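Local coordinates for putative major capsid protein (Cafeteriavirus-dependent mavirus, PDB 6G44), which probably forms the icosahedral shell of the virophage particle, its double jelly-roll subunits associating in threes as capsomers, at residues Pro73-Phe79 with Gly263-Leu269. Residues are numbered along the deposited sequence; the frame is centred on the assembly and turned at random.
Sequences PRLRVSF and GFKINML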
ATOM      1  N   PRO C  73       8.241  22.001  12.277  1.00 10.80           N
ATOM      2  CA  PRO C  73       9.519  21.816  12.906  1.00 10.49           C
ATOM      3  C   PRO C  73       9.658  20.445  13.582  1.00 10.47           C
ATOM      4  O   PRO C  73       8.658  19.846  14.021  1.00 10.28           O
ATOM      5  CB  PRO C  73       9.576  22.942  13.951  1.00 10.98           C
ATOM      6  CG  PRO C  73       8.164  23.290  14.232  1.00 11.19           C
ATOM      7  CD  PRO C  73       7.460  23.083  12.901  1.00 11.00           C
ATOM      8  N   ARG C  74      10.875  19.955  13.648  1.00 10.58           N
ATOM      9  CA  ARG C  74      11.163  18.644  14.174  1.00 10.54           C
ATOM     10  C   ARG C  74      12.108  18.738  15.359  1.00 10.84           C
ATOM     11  O   ARG C  74      12.843  19.724  15.509  1.00 11.92           O
ATOM     12  CB  ARG C  74      11.798  17.727  13.101  1.00 11.01           C
ATOM     13  CG  ARG C  74      10.979  17.638  11.819  1.00 11.47           C
ATOM     14  CD  ARG C  74      11.605  16.721  10.788  1.00 11.24           C
ATOM     15  NE  ARG C  74      11.444  15.298  11.086  1.00 11.44           N
ATOM     16  CZ  ARG C  74      10.378  14.572  10.767  1.00 11.79           C
ATOM     17  NH1 ARG C  74      10.374  13.294  11.078  1.00 12.32           N
ATOM     18  NH2 ARG C  74       9.330  15.112  10.170  1.00 12.28           N
ATOM     19  N   LEU C  75      12.110  17.712  16.174  1.00 10.98           N
ATOM     20  CA  LEU C  75      13.071  17.564  17.246  1.00 11.29           C
ATOM     21  C   LEU C  75      13.974  16.377  16.972  1.00 11.55           C
ATOM     22  O   LEU C  75      13.491  15.267  16.687  1.00 11.86           O
ATOM     23  CB  LEU C  75      12.335  17.367  18.574  1.00 11.50           C
ATOM     24  CG  LEU C  75      11.438  18.516  19.011  1.00 11.80           C
ATOM     25  CD1 LEU C  75      10.544  18.151  20.190  1.00 12.62           C
ATOM     26  CD2 LEU C  75      12.266  19.756  19.365  1.00 12.21           C
ATOM     27  N   ARG C  76      15.289  16.588  17.075  1.00 11.41           N
ATOM     28  CA  ARG C  76      16.286  15.542  16.930  1.00 12.35           C
ATOM     29  C   ARG C  76      16.812  15.244  18.325  1.00 12.65           C
ATOM     30  O   ARG C  76      17.399  16.138  18.954  1.00 13.23           O
ATOM     31  CB  ARG C  76      17.429  15.942  15.981  1.00 13.77           C
ATOM     32  CG  ARG C  76      18.530  14.887  15.843  1.00 16.78           C
ATOM     33  CD  ARG C  76      19.806  15.524  15.284  1.00 20.80           C
ATOM     34  NE  ARG C  76      20.855  14.554  14.970  1.00 26.79           N
ATOM     35  CZ  ARG C  76      21.795  14.102  15.808  1.00 29.36           C
ATOM     36  NH1 ARG C  76      21.840  14.473  17.094  1.00 32.68           N
ATOM     37  NH2 ARG C  76      22.697  13.227  15.347  1.00 32.02           N
ATOM     38  N   VAL C  77      16.587  14.031  18.796  1.00 11.77           N
ATOM     39  CA  VAL C  77      17.089  13.593  20.108  1.00 12.78           C
ATOM     40  C   VAL C  77      18.136  12.547  19.913  1.00 13.51           C
ATOM     41  O   VAL C  77      18.039  11.711  19.002  1.00 12.83           O
ATOM     42  CB  VAL C  77      16.005  13.095  21.060  1.00 13.63           C
ATOM     43  CG1 VAL C  77      15.017  14.200  21.404  1.00 14.68           C
ATOM     44  CG2 VAL C  77      15.323  11.842  20.533  1.00 14.14           C
ATOM     45  N   SER C  78      19.164  12.586  20.758  1.00 13.44           N
ATOM     46  CA  SER C  78      20.155  11.549  20.798  1.00 13.93           C
ATOM     47  C   SER C  78      20.445  11.207  22.246  1.00 13.86           C
ATOM     48  O   SER C  78      20.410  12.084  23.106  1.00 13.81           O
ATOM     49  CB  SER C  78      21.420  11.932  20.048  1.00 16.14           C
ATOM     50  OG  SER C  78      22.060  13.005  20.652  1.00 18.24           O
ATOM     51  N   PHE C  79      20.669   9.932  22.510  1.00 13.04           N
ATOM     52  CA  PHE C  79      20.971   9.500  23.867  1.00 13.54           C
ATOM     53  C   PHE C  79      21.510   8.099  23.838  1.00 13.73           C
ATOM     54  O   PHE C  79      21.442   7.402  22.811  1.00 13.29           O
ATOM     55  CB  PHE C  79      19.714   9.552  24.730  1.00 13.92           C
ATOM     56  CG  PHE C  79      18.558   8.735  24.172  1.00 13.70           C
ATOM     57  CD1 PHE C  79      18.423   7.386  24.482  1.00 14.69           C
ATOM     58  CD2 PHE C  79      17.647   9.317  23.292  1.00 13.91           C
ATOM     59  CE1 PHE C  79      17.371   6.636  23.955  1.00 14.12           C
ATOM     60  CE2 PHE C  79      16.597   8.574  22.755  1.00 14.08           C
ATOM     61  CZ  PHE C  79      16.473   7.238  23.091  1.00 14.32           C
ATOM     62  N   GLY C 263      23.645  10.980  28.439  1.00 13.73           N
ATOM     63  CA  GLY C 263      24.140  11.685  27.282  1.00 14.05           C
ATOM     64  C   GLY C 263      23.040  12.306  26.436  1.00 13.23           C
ATOM     65  O   GLY C 263      23.255  12.540  25.248  1.00 13.64           O
ATOM     66  N   PHE C 264      21.895  12.573  27.038  1.00 12.07           N
ATOM     67  CA  PHE C 264      20.744  13.145  26.291  1.00 12.95           C
ATOM     68  C   PHE C 264      21.060  14.505  25.676  1.00 13.04           C
ATOM     69  O   PHE C 264      21.593  15.398  26.340  1.00 13.45           O
ATOM     70  CB  PHE C 264      19.516  13.215  27.168  1.00 13.03           C
ATOM     71  CG  PHE C 264      18.295  13.701  26.456  1.00 13.56           C
ATOM     72  CD1 PHE C 264      17.517  12.803  25.754  1.00 13.86           C
ATOM     73  CD2 PHE C 264      17.935  15.019  26.474  1.00 13.34           C
ATOM     74  CE1 PHE C 264      16.377  13.244  25.087  1.00 13.74           C
ATOM     75  CE2 PHE C 264      16.799  15.466  25.810  1.00 14.26           C
ATOM     76  CZ  PHE C 264      16.037  14.568  25.093  1.00 13.35           C
ATOM     77  N   LYS C 265      20.764  14.629  24.376  1.00 13.25           N
ATOM     78  CA  LYS C 265      20.859  15.877  23.652  1.00 13.13           C
ATOM     79  C   LYS C 265      19.597  16.053  22.816  1.00 12.73           C
ATOM     80  O   LYS C 265      18.975  15.063  22.410  1.00 12.17           O
ATOM     81  CB  LYS C 265      22.064  15.878  22.730  1.00 15.83           C
ATOM     82  CG  LYS C 265      23.401  15.765  23.454  1.00 17.46           C
ATOM     83  CD  LYS C 265      23.710  17.016  24.248  1.00 21.09           C
ATOM     84  CE  LYS C 265      25.082  16.970  24.921  1.00 24.09           C
ATOM     85  NZ  LYS C 265      25.201  18.104  25.900  1.00 26.93           N
ATOM     86  N   ILE C 266      19.218  17.301  22.595  1.00 11.94           N
ATOM     87  CA  ILE C 266      18.046  17.636  21.798  1.00 12.07           C
ATOM     88  C   ILE C 266      18.278  18.937  21.053  1.00 13.26           C
ATOM     89  O   ILE C 266      18.822  19.900  21.619  1.00 13.90           O
ATOM     90  CB  ILE C 266      16.768  17.668  22.656  1.00 12.09           C
ATOM     91  CG1 ILE C 266      15.496  17.831  21.782  1.00 11.98           C
ATOM     92  CG2 ILE C 266      16.851  18.734  23.740  1.00 12.57           C
ATOM     93  CD1 ILE C 266      14.209  17.726  22.560  1.00 12.07           C
ATOM     94  N   ASN C 267      17.929  18.943  19.763  1.00 12.41           N
ATOM     95  CA  ASN C 267      17.940  20.150  18.935  0.50 12.78           C
ATOM     96  C   ASN C 267      16.606  20.266  18.210  1.00 12.28           C
ATOM     97  O   ASN C 267      15.962  19.250  17.961  1.00 12.55           O
ATOM     98  CB  ASN C 267      19.075  20.071  17.915  0.50 13.56           C
ATOM     99  CG  ASN C 267      20.453  20.092  18.555  0.50 14.80           C
ATOM    100  OD1 ASN C 267      20.618  20.535  19.687  0.50 16.97           O
ATOM    101  ND2 ASN C 267      21.456  19.664  17.813  0.50 15.82           N
ATOM    102  N   MET C 268      16.214  21.489  17.879  1.00 11.32           N
ATOM    103  CA  MET C 268      15.036  21.751  17.036  1.00 11.52           C
ATOM    104  C   MET C 268      15.526  22.071  15.656  1.00 11.63           C
ATOM    105  O   MET C 268      16.360  22.958  15.493  1.00 11.60           O
ATOM    106  CB  MET C 268      14.180  22.871  17.585  1.00 12.01           C
ATOM    107  CG  MET C 268      12.962  23.154  16.715  1.00 13.13           C
ATOM    108  SD  MET C 268      11.689  24.107  17.555  1.00 14.65           S
ATOM    109  CE  MET C 268      12.543  25.659  17.776  1.00 14.84           C
ATOM    110  N   LEU C 269      15.036  21.333  14.651  1.00 11.16           N
ATOM    111  CA  LEU C 269      15.474  21.459  13.277  1.00 11.45           C
ATOM    112  C   LEU C 269      14.334  21.995  12.447  1.00 10.96           C
ATOM    113  O   LEU C 269      13.226  21.417  12.479  1.00 11.07           O
ATOM    114  CB  LEU C 269      15.910  20.119  12.714  1.00 12.37           C
ATOM    115  CG  LEU C 269      17.306  19.601  13.078  1.00 13.61           C
ATOM    116  CD1 LEU C 269      17.607  19.556  14.571  1.00 14.54           C
ATOM    117  CD2 LEU C 269      17.571  18.242  12.477  1.00 15.01           C
TER
HETATM  118  O   HOH W   1      23.733  11.856  22.612  1.00 21.09           O
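Arg-74, Arg-76 and Ser-78 pair with Leu-269, Asn-267 and Lys-265 through six backbone hydrogen bonds, two per pair, knitting residues 73-79 and 263-269 into an antiparallel ladder. All are nearly straight, from Arg-74 N to Leu-269 O at 3.0 Å to Lys-265 N and Ser-78 O at 2.9 Å. CA-H groups between them point at the same carbonyls, as Ile-266 CA does at Arg-76 O (3.3 Å).

On the apolar face, Val-77 and Ile-266 lie side by side, CG1 against CG1 at 3.7 Å; with chi1 at -172°, Ile-266 sends CG1 trans to its amide nitrogen, where it meets the valine. Phe-264 CZ lies 3.8 Å from Val-77 CG1, while Leu-75 CD2 touches Met-268 CB at 4.1 Å, the side chains at a slant. Phe-61 and Leu-232 pack on Leu-75, Ile-266 and Met-268, and Phe-236 on Val-77 and Phe-264.

On the other face, Leu-269 CD1 rests on Arg-76 CB (3.9 Å), and a water joins Ser-78 OG to Gly-263 O. Arg-74 NE forms a salt bridge with Asp-203. One face thus builds the hydrophobic interior of a jelly roll; the other is mixed, Arg-76 and buried Leu-269 meeting Glu-374 of a second subunit.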